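PDB 3ECC: DNA replication protein DnaC from Aquifex aeolicus, which acts as a bacterial helicase loader in the initiation of DNA replication and binds an adenine nucleotide, here ADP with beryllium trifluoride and magnesium. Local coordinates for residues Ala156-Ala159 / Ser160-Gly163; Glu112-Ser115 / Asp116-Glu120; Arg21-Leu24 / Thr25-Phe29; Asn6-Leu9 / Asp10-His13. All coordinates share one frame; numbering follows the deposited sequence.

Contact 1: Ala156-Ala159 / Ser160-Gly163; sequences ADLA and SRLG
Asp157 and Arg161, one helical turn apart near the end of helix 153-162, form a salt bridge in which OD2 of Asp157 lies 2.8 Å from NH1 of Arg161. The carboxylate and guanidinium planes stand 85° apart, so a single oxygen meets a single nitrogen rather than the two groups pairing in a forked fashion, and the hydrogen bond within the bridge is weak. Arg161 sets its CG between its own N and carbonyl carbon (chi1 41°), and from there an extended chain sweeps back over the preceding turn, bringing one guanidinium face over the backbone carbonyl of Asp157. NH2 of the arginine also rests against CD2 of Leu158, 3.4 Å away. CD1 of Leu158 packs 3.7 Å from CD1 of Leu162, the two leucines lying side by side. Behind these groups the helical bonding frays: most of the bonds are weak, and Gly163 N donates to Ala159 O at 2.7 Å from above the carbonyl plane. Gly163 then leaves helical angles with positive phi and serves as N-cap of helix 164-173. In the second shell, Ser143 OG bonds weakly to Asp157 OD2 and Asn141 O to Arg161 NH2. Each charged group thus has a second, weak polar partner, in strand 136-141 or its following loop. The paired charges would probably steady each other and offset their partial burial, beside Asn141 of the beryllium trifluoride pocket.

Contact 2: Glu112-Ser115 / Asp116-Glu120; sequences ERLS and DWQRE
Ser115 and Gln118 meet where the chain enters helix 116-131, and three kinds of interaction can be told apart. The polar one is led by Ser115 N, which donates to Gln118 OE1 over 3.2 Å; the bond is nearly straight (164°) and arrives in the carbonyl plane, on a lone pair of the amide oxygen. The hydroxyl of Ser115 adds a weak bond to the same oxygen. A lysine in place of Gln118 would probably leave the N-H of Ser115 without its acceptor and let the last loop residue drift from the first turn. Backbone bonding begins here as well, with Arg119 N reaching Ser115 O at 3.0 Å. Non-polar contact is supplied by Leu114: its side chain and that of Gln118 cross at about a right angle, with Leu114 CD2 3.8 Å from Gln118 CD, while its CB sits at the edge of the Arg119 guanidinium, 3.7 Å from NE. The bend of Arg119 at its second torsion (chi2 -87°) brings CD and NE against Leu114. Aromatic contact comes last: Ser115 OG lies over one face of the Trp117 indole, and the same ring makes a cation-pi contact with Lys83 and touches Ile79 and Phe80 of helix 75-86. Ser115 is the N-cap, yet its hydroxyl makes no capping bond; the N3 side chain, Gln118, returns to the N-cap amide, which is one half of a capping box.

Contact 3: Arg21-Leu24 / Thr25-Phe29; sequences RALL and TIRVF
Thr25 turns back on Arg21 and grips its carbonyl oxygen twice. OG1 donates to Arg21 O at 2.8 Å and the amide N of Thr25 donates to it at 2.9 Å, the two approaching from opposite faces of the carbonyl plane. The hydroxyl gets there because OG1 lies anti to the carbonyl carbon of Thr25 and beside its backbone N (chi1 -54°), facing back down the helix, while CG2 takes the position beside the carbonyl carbon. A valine here, with no hydroxyl, would probably leave Arg21 O with the backbone amide as its one donor from this pair. CG1 and CD1 of Ile26 lie along the Ala22 carbonyl, with CD1 3.3 Å from Ala22 O. On another side of the helix, Leu23 and Arg27 lie side by side and point the same way. Leu23 swings its CG away from its own N (chi1 174°), bringing CD1 to 4.0 Å from NE of the extended Arg27 chain, whose CG passes close to Leu23 O. Val28 repeats the theme one residue on, its CG2 3.3 Å from Leu24 O. Ordinary i to i+4 bonds run beneath, such as Val28 N to Leu24 O at 3.1 Å. Within helix 17-31, Ile26 faces inward onto Leu41 and Phe43 of strand 40-45 and onto Leu54 and Thr58 of helix 51-65, Thr25 lies against Glu175 and Leu177 of edge strand 174-178, and Leu23 covers Leu9 and Pro14 of the N-terminal loop.

Contact 4: Asn6-Leu9 / Asp10-His13; sequences NANL and DTYH. With ADP (adenosine-5'-diphosphate), chain B.
Thr11 folds back onto Asn6, and the tight part of this loop gathers round one carbonyl oxygen. Thr11 OG1 donates to Asn6 O at 3.0 Å, lying in the carbonyl plane, whereas Asn8 ND2 reaches the same oxygen at 3.2 Å from almost directly above it. Ala7 is the centre of an inverse gamma turn, closed by the weak Asn8 N to Asn6 O bond. The Asn6 and Thr11 side chains cross at about a right angle, with CG2 of Thr11 3.5 Å from ND2 of Asn6. Asp10 and His13, by contrast, are exposed: the carboxylate of Asp10 leads away from the turn, and ND1 of His13 makes a weak bond to Thr11 O. Tyr12 is buried, its ring leading away from segment 6-9 to the nucleotide. Its chi1 of -157° swings the ring from the backbone N and lays one face under the adenine amino group, CE1 being 3.2 Å from N6 of ADP. That amino group donates to His13 O at 3.1 Å. His53 meets the tyrosine ring obliquely, and Tyr4 OH holds the nucleotide. Ring face and carbonyl contribute to the adenine end of a P-loop-type nucleotide pocket, consistent with the N-terminal loop contacting the base.

In the fold
Contacts 1 and 4, and likewise 2 and 3, lie on opposite sides of the chain's centre. Contacts 1 and 2 touch each other: Arg161 O lies 2.7 Å from Arg119 NE, so a fraying helix end meets a helix start, and charged and amide groups mix with leucine contacts. Contact 2 is the surface member; contacts 1, 3 and 4 are each partly buried, and none lies fully in the core. Contacts 3 and 4 touch through Leu9, whose CD2 is 3.6 Å from Leu23 CD1. Contact 3 is regular mid-helix bonding with an apolar inner face; contact 4, without regular structure, alone touches ADP. Centres of contacts 2 and 4 are about 33 Å apart.

Contact 1: Ala156-Ala159 / Ser160-Gly163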
loop_
_atom_site.group_PDB
_atom_site.type_symbol
_atom_site.label_atom_id
_atom_site.label_comp_id
_atom_site.label_asym_id
_atom_site.label_seq_id
_atom_site.Cartn_x
_atom_site.Cartn_y
_atom_site.Cartn_z
ATOM N N ALA A 156 11.350 10.462 -6.281
ATOM C CA ALA A 156 12.815 10.283 -6.265
ATOM C C ALA A 156 13.343 9.773 -4.913
ATOM O O ALA A 156 14.344 9.054 -4.855
ATOM C CB ALA A 156 13.529 11.587 -6.668
ATOM N N ASP A 157 12.671 10.160 -3.832
ATOM C CA ASP A 157 12.973 9.644 -2.503
ATOM C C ASP A 157 12.568 8.177 -2.394
ATOM O O ASP A 157 13.296 7.366 -1.833
ATOM C CB ASP A 157 12.253 10.473 -1.443
ATOM C CG ASP A 157 12.707 10.150 -0.033
ATOM O OD1 ASP A 157 13.909 10.318 0.281
ATOM O OD2 ASP A 157 11.841 9.764 0.778
ATOM N N LEU A 158 11.403 7.843 -2.944
ATOM C CA LEU A 158 10.964 6.453 -3.065
ATOM C C LEU A 158 11.832 5.636 -4.008
ATOM O O LEU A 158 12.139 4.480 -3.733
ATOM C CB LEU A 158 9.515 6.391 -3.551
ATOM C CG LEU A 158 8.436 5.914 -2.579
ATOM C CD1 LEU A 158 8.588 4.412 -2.269
ATOM C CD2 LEU A 158 8.424 6.765 -1.303
ATOM N N ALA A 159 12.213 6.248 -5.126
ATOM C CA ALA A 159 13.032 5.586 -6.135
ATOM C C ALA A 159 14.438 5.296 -5.638
ATOM O O ALA A 159 15.106 4.399 -6.148
ATOM C CB ALA A 159 13.088 6.422 -7.398
ATOM N N SER A 160 14.888 6.060 -4.645
ATOM C CA SER A 160 16.228 5.886 -4.098
ATOM C C SER A 160 16.378 4.529 -3.420
ATOM O O SER A 160 17.447 3.920 -3.467
ATOM C CB SER A 160 16.558 7.011 -3.118
ATOM O OG SER A 160 15.680 6.986 -2.010
ATOM N N ARG A 161 15.299 4.056 -2.800
ATOM C CA ARG A 161 15.333 2.806 -2.048
ATOM C C ARG A 161 14.630 1.644 -2.741
ATOM O O ARG A 161 14.701 0.510 -2.274
ATOM C CB ARG A 161 14.771 3.008 -0.637
ATOM C CG ARG A 161 13.546 3.900 -0.561
ATOM C CD ARG A 161 13.332 4.433 0.858
ATOM N NE ARG A 161 11.967 4.937 1.058
ATOM C CZ ARG A 161 11.653 6.212 1.303
ATOM N NH1 ARG A 161 12.606 7.134 1.401
ATOM N NH2 ARG A 161 10.379 6.563 1.454
ATOM N N LEU A 162 13.958 1.926 -3.856
ATOM C CA LEU A 162 13.200 0.904 -4.585
ATOM C C LEU A 162 13.624 0.789 -6.037
ATOM O O LEU A 162 13.498 -0.272 -6.640
ATOM C CB LEU A 162 11.695 1.189 -4.526
ATOM C CG LEU A 162 10.898 0.905 -3.251
ATOM C CD1 LEU A 162 9.407 1.023 -3.532
ATOM C CD2 LEU A 162 11.223 -0.472 -2.708
ATOM N N GLY A 163 14.112 1.892 -6.597
ATOM C CA GLY A 163 14.456 1.957 -8.011
ATOM C C GLY A 163 13.442 2.774 -8.782
ATOM O O GLY A 163 12.291 2.889 -8.369
#

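Contact 2: Glu112-Ser115 / Asp116-Glu120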
loop_
_atom_site.group_PDB
_atom_site.type_symbol
_atom_site.label_atom_id
_atom_site.label_comp_id
_atom_site.label_asym_id
_atom_site.label_seq_id
_atom_site.Cartn_x
_atom_site.Cartn_y
_atom_site.Cartn_z
ATOM N N GLU A 112 12.913 2.175 4.730
ATOM C CA GLU A 112 14.360 2.332 4.913
ATOM C C GLU A 112 15.146 1.777 3.719
ATOM O O GLU A 112 14.666 1.816 2.585
ATOM C CB GLU A 112 14.812 1.658 6.216
ATOM C CG GLU A 112 14.499 2.455 7.472
ATOM C CD GLU A 112 15.275 3.773 7.555
ATOM O OE1 GLU A 112 16.302 3.926 6.850
ATOM O OE2 GLU A 112 14.858 4.658 8.342
ATOM N N ARG A 113 16.345 1.258 3.985
ATOM C CA ARG A 113 17.212 0.702 2.944
ATOM C C ARG A 113 17.208 -0.838 2.943
ATOM O O ARG A 113 17.278 -1.482 4.000
ATOM C CB ARG A 113 18.636 1.246 3.087
ATOM C CG ARG A 113 18.688 2.737 3.429
ATOM C CD ARG A 113 20.086 3.326 3.227
ATOM N NE ARG A 113 20.077 4.785 3.343
ATOM C CZ ARG A 113 20.989 5.595 2.808
ATOM N NH1 ARG A 113 22.000 5.096 2.105
ATOM N NH2 ARG A 113 20.885 6.910 2.972
ATOM N N LEU A 114 17.132 -1.413 1.742
ATOM C CA LEU A 114 16.860 -2.837 1.564
ATOM C C LEU A 114 17.994 -3.554 0.840
ATOM O O LEU A 114 18.685 -2.960 0.018
ATOM C CB LEU A 114 15.578 -3.020 0.756
ATOM C CG LEU A 114 14.312 -2.303 1.219
ATOM C CD1 LEU A 114 13.474 -1.913 0.023
ATOM C CD2 LEU A 114 13.511 -3.163 2.197
ATOM N N SER A 115 18.150 -4.843 1.132
ATOM C CA SER A 115 19.171 -5.674 0.490
ATOM C C SER A 115 18.702 -6.168 -0.875
ATOM O O SER A 115 17.504 -6.165 -1.165
ATOM C CB SER A 115 19.534 -6.863 1.382
ATOM O OG SER A 115 18.376 -7.585 1.753
ATOM N N ASP A 116 19.649 -6.597 -1.707
ATOM C CA ASP A 116 19.365 -6.930 -3.106
ATOM C C ASP A 116 18.174 -7.873 -3.282
ATOM O O ASP A 116 17.368 -7.693 -4.198
ATOM C CB ASP A 116 20.608 -7.511 -3.796
ATOM C CG ASP A 116 21.635 -6.443 -4.165
ATOM O OD1 ASP A 116 22.578 -6.763 -4.926
ATOM O OD2 ASP A 116 21.507 -5.288 -3.698
ATOM N N TRP A 117 18.062 -8.865 -2.397
ATOM C CA TRP A 117 16.984 -9.861 -2.474
ATOM C C TRP A 117 15.634 -9.312 -2.004
ATOM O O TRP A 117 14.586 -9.831 -2.385
ATOM C CB TRP A 117 17.346 -11.131 -1.691
ATOM C CG TRP A 117 17.677 -10.879 -0.248
ATOM C CD1 TRP A 117 18.918 -10.653 0.281
ATOM C CD2 TRP A 117 16.755 -10.814 0.850
ATOM N NE1 TRP A 117 18.826 -10.456 1.640
ATOM C CE2 TRP A 117 17.512 -10.554 2.015
ATOM C CE3 TRP A 117 15.365 -10.957 0.963
ATOM C CZ2 TRP A 117 16.926 -10.427 3.277
ATOM C CZ3 TRP A 117 14.784 -10.838 2.218
ATOM C CH2 TRP A 117 15.566 -10.566 3.358
ATOM N N GLN A 118 15.666 -8.280 -1.158
ATOM C CA GLN A 118 14.456 -7.563 -0.781
ATOM C C GLN A 118 13.980 -6.668 -1.916
ATOM O O GLN A 118 12.782 -6.542 -2.156
ATOM C CB GLN A 118 14.694 -6.713 0.458
ATOM C CG GLN A 118 14.725 -7.478 1.757
ATOM C CD GLN A 118 14.878 -6.569 2.968
ATOM O OE1 GLN A 118 15.826 -5.784 3.060
ATOM N NE2 GLN A 118 13.947 -6.677 3.907
ATOM N N ARG A 119 14.929 -6.041 -2.604
ATOM C CA ARG A 119 14.621 -5.218 -3.766
ATOM C C ARG A 119 14.138 -6.093 -4.914
ATOM O O ARG A 119 13.413 -5.631 -5.784
ATOM C CB ARG A 119 15.851 -4.423 -4.206
ATOM C CG ARG A 119 16.503 -3.591 -3.109
ATOM C CD ARG A 119 15.858 -2.219 -2.988
ATOM N NE ARG A 119 16.724 -1.270 -2.290
ATOM C CZ ARG A 119 17.494 -0.366 -2.896
ATOM N NH1 ARG A 119 17.500 -0.272 -4.222
ATOM N NH2 ARG A 119 18.248 0.456 -2.173
ATOM N N GLU A 120 14.559 -7.358 -4.904
ATOM C CA GLU A 120 14.152 -8.345 -5.908
ATOM C C GLU A 120 12.668 -8.685 -5.807
ATOM O O GLU A 120 11.951 -8.660 -6.801
ATOM C CB GLU A 120 14.979 -9.635 -5.764
ATOM C CG GLU A 120 16.371 -9.609 -6.427
ATOM C CD GLU A 120 17.242 -10.809 -6.036
ATOM O OE1 GLU A 120 16.727 -11.726 -5.354
ATOM O OE2 GLU A 120 18.441 -10.832 -6.404
#

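Contact 3: Arg21-Leu24 / Thr25-Phe29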
loop_
_atom_site.group_PDB
_atom_site.type_symbol
_atom_site.label_atom_id
_atom_site.label_comp_id
_atom_site.label_asym_id
_atom_site.label_seq_id
_atom_site.Cartn_x
_atom_site.Cartn_y
_atom_site.Cartn_z
ATOM N N ARG A 21 -9.861 15.085 2.422
ATOM C CA ARG A 21 -9.853 14.816 0.987
ATOM C C ARG A 21 -9.533 13.354 0.706
ATOM O O ARG A 21 -10.110 12.745 -0.196
ATOM C CB ARG A 21 -8.864 15.732 0.267
ATOM C CG ARG A 21 -9.216 17.201 0.363
ATOM C CD ARG A 21 -8.546 17.987 -0.730
ATOM N NE ARG A 21 -7.702 19.038 -0.164
ATOM C CZ ARG A 21 -6.374 18.962 -0.067
ATOM N NH1 ARG A 21 -5.726 17.883 -0.507
ATOM N NH2 ARG A 21 -5.692 19.966 0.474
ATOM N N ALA A 22 -8.617 12.797 1.491
ATOM C CA ALA A 22 -8.293 11.383 1.406
ATOM C C ALA A 22 -9.531 10.527 1.655
ATOM O O ALA A 22 -9.791 9.579 0.918
ATOM C CB ALA A 22 -7.199 11.033 2.390
ATOM N N LEU A 23 -10.301 10.873 2.683
ATOM C CA LEU A 23 -11.511 10.120 3.027
ATOM C C LEU A 23 -12.527 10.131 1.888
ATOM O O LEU A 23 -13.120 9.100 1.571
ATOM C CB LEU A 23 -12.138 10.642 4.332
ATOM C CG LEU A 23 -13.491 10.071 4.784
ATOM C CD1 LEU A 23 -13.413 8.564 5.035
ATOM C CD2 LEU A 23 -14.004 10.796 6.024
ATOM N N LEU A 24 -12.716 11.295 1.272
ATOM C CA LEU A 24 -13.659 11.427 0.159
ATOM C C LEU A 24 -13.146 10.699 -1.086
ATOM O O LEU A 24 -13.919 10.069 -1.805
ATOM C CB LEU A 24 -13.952 12.907 -0.151
ATOM C CG LEU A 24 -14.628 13.735 0.963
ATOM C CD1 LEU A 24 -14.628 15.220 0.637
ATOM C CD2 LEU A 24 -16.048 13.250 1.293
ATOM N N THR A 25 -11.837 10.763 -1.312
ATOM C CA THR A 25 -11.222 10.050 -2.423
ATOM C C THR A 25 -11.265 8.529 -2.231
ATOM O O THR A 25 -11.363 7.782 -3.205
ATOM C CB THR A 25 -9.774 10.504 -2.667
ATOM O OG1 THR A 25 -9.739 11.925 -2.843
ATOM C CG2 THR A 25 -9.219 9.843 -3.913
ATOM N N ILE A 26 -11.207 8.075 -0.979
ATOM C CA ILE A 26 -11.300 6.642 -0.686
ATOM C C ILE A 26 -12.719 6.135 -0.912
ATOM O O ILE A 26 -12.919 5.093 -1.542
ATOM C CB ILE A 26 -10.874 6.306 0.765
ATOM C CG1 ILE A 26 -9.395 6.617 0.983
ATOM C CG2 ILE A 26 -11.166 4.843 1.087
ATOM C CD1 ILE A 26 -9.014 6.751 2.443
ATOM N N ARG A 27 -13.697 6.880 -0.395
ATOM C CA ARG A 27 -15.110 6.508 -0.508
ATOM C C ARG A 27 -15.562 6.392 -1.973
ATOM O O ARG A 27 -16.255 5.436 -2.342
ATOM C CB ARG A 27 -16.008 7.481 0.285
ATOM C CG ARG A 27 -15.925 7.306 1.813
ATOM C CD ARG A 27 -17.172 7.807 2.535
ATOM N NE ARG A 27 -17.136 7.531 3.978
ATOM C CZ ARG A 27 -17.517 6.383 4.546
ATOM N NH1 ARG A 27 -17.967 5.375 3.805
ATOM N NH2 ARG A 27 -17.439 6.239 5.864
ATOM N N VAL A 28 -15.135 7.345 -2.802
ATOM C CA VAL A 28 -15.349 7.272 -4.241
ATOM C C VAL A 28 -14.685 6.024 -4.809
ATOM O O VAL A 28 -15.293 5.296 -5.591
ATOM C CB VAL A 28 -14.793 8.516 -4.958
ATOM C CG1 VAL A 28 -14.773 8.303 -6.456
ATOM C CG2 VAL A 28 -15.607 9.738 -4.607
ATOM N N PHE A 29 -13.440 5.778 -4.395
ATOM C CA PHE A 29 -12.650 4.628 -4.861
ATOM C C PHE A 29 -13.350 3.304 -4.543
ATOM O O PHE A 29 -13.637 2.514 -5.446
ATOM C CB PHE A 29 -11.233 4.660 -4.242
ATOM C CG PHE A 29 -10.366 3.485 -4.632
ATOM C CD1 PHE A 29 -9.575 3.534 -5.775
ATOM C CD2 PHE A 29 -10.351 2.331 -3.862
ATOM C CE1 PHE A 29 -8.791 2.447 -6.144
ATOM C CE2 PHE A 29 -9.563 1.239 -4.224
ATOM C CZ PHE A 29 -8.782 1.301 -5.363
#

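Contact 4: Asn6-Leu9 / Asp10-His13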
loop_
_atom_site.group_PDB
_atom_site.type_symbol
_atom_site.label_atom_id
_atom_site.label_comp_id
_atom_site.label_asym_id
_atom_site.label_seq_id
_atom_site.Cartn_x
_atom_site.Cartn_y
_atom_site.Cartn_z
ATOM N N ASN A 6 -10.492 -1.491 14.910
ATOM C CA ASN A 6 -11.507 -0.449 14.902
ATOM C C ASN A 6 -11.343 0.513 13.733
ATOM O O ASN A 6 -12.035 1.527 13.654
ATOM C CB ASN A 6 -11.412 0.354 16.194
ATOM C CG ASN A 6 -10.152 1.222 16.248
ATOM O OD1 ASN A 6 -9.025 0.710 16.315
ATOM N ND2 ASN A 6 -10.341 2.541 16.185
ATOM N N ALA A 7 -10.409 0.213 12.838
ATOM C CA ALA A 7 -10.152 1.088 11.699
ATOM C C ALA A 7 -11.224 0.949 10.625
ATOM O O ALA A 7 -11.105 0.136 9.707
ATOM C CB ALA A 7 -8.773 0.832 11.119
ATOM N N ASN A 8 -12.285 1.736 10.777
ATOM C CA ASN A 8 -13.352 1.825 9.797
ATOM C C ASN A 8 -13.331 3.190 9.134
ATOM O O ASN A 8 -12.848 4.164 9.717
ATOM C CB ASN A 8 -14.705 1.642 10.477
ATOM C CG ASN A 8 -14.911 0.243 10.987
ATOM O OD1 ASN A 8 -15.566 -0.574 10.333
ATOM N ND2 ASN A 8 -14.358 -0.052 12.162
ATOM N N LEU A 9 -13.871 3.266 7.921
ATOM C CA LEU A 9 -14.084 4.557 7.277
ATOM C C LEU A 9 -15.131 5.352 8.045
ATOM O O LEU A 9 -15.487 6.467 7.665
ATOM C CB LEU A 9 -14.513 4.383 5.818
ATOM C CG LEU A 9 -13.427 4.117 4.768
ATOM C CD1 LEU A 9 -14.067 4.067 3.398
ATOM C CD2 LEU A 9 -12.317 5.160 4.808
ATOM N N ASP A 10 -15.603 4.767 9.141
ATOM C CA ASP A 10 -16.633 5.374 9.974
ATOM C C ASP A 10 -16.037 5.909 11.278
ATOM O O ASP A 10 -16.278 7.053 11.665
ATOM C CB ASP A 10 -17.716 4.346 10.267
ATOM C CG ASP A 10 -19.043 4.979 10.557
ATOM O OD1 ASP A 10 -19.163 5.638 11.616
ATOM O OD2 ASP A 10 -19.969 4.816 9.724
ATOM N N THR A 11 -15.252 5.064 11.943
ATOM C CA THR A 11 -14.433 5.463 13.085
ATOM C C THR A 11 -13.476 6.606 12.716
ATOM O O THR A 11 -12.873 7.241 13.594
ATOM C CB THR A 11 -13.604 4.261 13.600
ATOM O OG1 THR A 11 -14.484 3.180 13.933
ATOM C CG2 THR A 11 -12.783 4.644 14.832
ATOM N N TYR A 12 -13.340 6.863 11.415
ATOM C CA TYR A 12 -12.434 7.897 10.935
ATOM C C TYR A 12 -13.047 9.294 10.949
ATOM O O TYR A 12 -14.029 9.579 10.251
ATOM C CB TYR A 12 -11.877 7.569 9.549
ATOM C CG TYR A 12 -10.581 8.283 9.271
ATOM C CD1 TYR A 12 -9.367 7.717 9.628
ATOM C CD2 TYR A 12 -10.569 9.543 8.682
ATOM C CE1 TYR A 12 -8.171 8.376 9.400
ATOM C CE2 TYR A 12 -9.375 10.207 8.440
ATOM C CZ TYR A 12 -8.181 9.615 8.794
ATOM O OH TYR A 12 -6.994 10.273 8.564
ATOM N N HIS A 13 -12.453 10.157 11.764
ATOM C CA HIS A 13 -12.792 11.558 11.776
ATOM C C HIS A 13 -11.548 12.343 11.413
ATOM O O HIS A 13 -10.650 12.523 12.238
ATOM C CB HIS A 13 -13.336 11.969 13.144
ATOM C CG HIS A 13 -14.559 11.209 13.551
ATOM N ND1 HIS A 13 -14.498 10.014 14.236
ATOM C CD2 HIS A 13 -15.874 11.454 13.335
ATOM C CE1 HIS A 13 -15.725 9.564 14.442
ATOM N NE2 HIS A 13 -16.578 10.419 13.906
HETATM P PB ADP B . 0.801 5.841 10.062
HETATM O O1B ADP B . 0.380 4.508 9.471
HETATM O O2B ADP B . 0.848 6.969 9.066
HETATM O O3B ADP B . 2.013 5.761 10.948
HETATM P PA ADP B . -1.257 5.093 11.831
HETATM O O1A ADP B . -2.348 4.619 10.903
HETATM O O2A ADP B . -0.463 3.899 12.335
HETATM O O3A ADP B . -0.365 6.217 11.082
HETATM O "O5'" ADP B . -1.867 5.948 13.051
HETATM C "C5'" ADP B . -1.390 5.846 14.388
HETATM C "C4'" ADP B . -2.564 5.616 15.331
HETATM O "O4'" ADP B . -3.443 6.738 15.270
HETATM C "C3'" ADP B . -3.375 4.405 14.918
HETATM O "O3'" ADP B . -3.618 3.619 16.074
HETATM C "C2'" ADP B . -4.664 4.960 14.332
HETATM O "O2'" ADP B . -5.777 4.175 14.715
HETATM C "C1'" ADP B . -4.777 6.335 14.939
HETATM N N9 ADP B . -5.402 7.337 14.033
HETATM C C8 ADP B . -4.793 8.039 13.053
HETATM N N7 ADP B . -5.664 8.890 12.446
HETATM C C5 ADP B . -6.850 8.755 13.053
HETATM C C6 ADP B . -8.209 9.348 12.917
HETATM N N6 ADP B . -8.491 10.302 11.998
HETATM N N1 ADP B . -9.164 8.922 13.754
HETATM C C2 ADP B . -8.924 7.987 14.696
HETATM N N3 ADP B . -7.721 7.409 14.874
HETATM C C4 ADP B . -6.673 7.740 14.102
#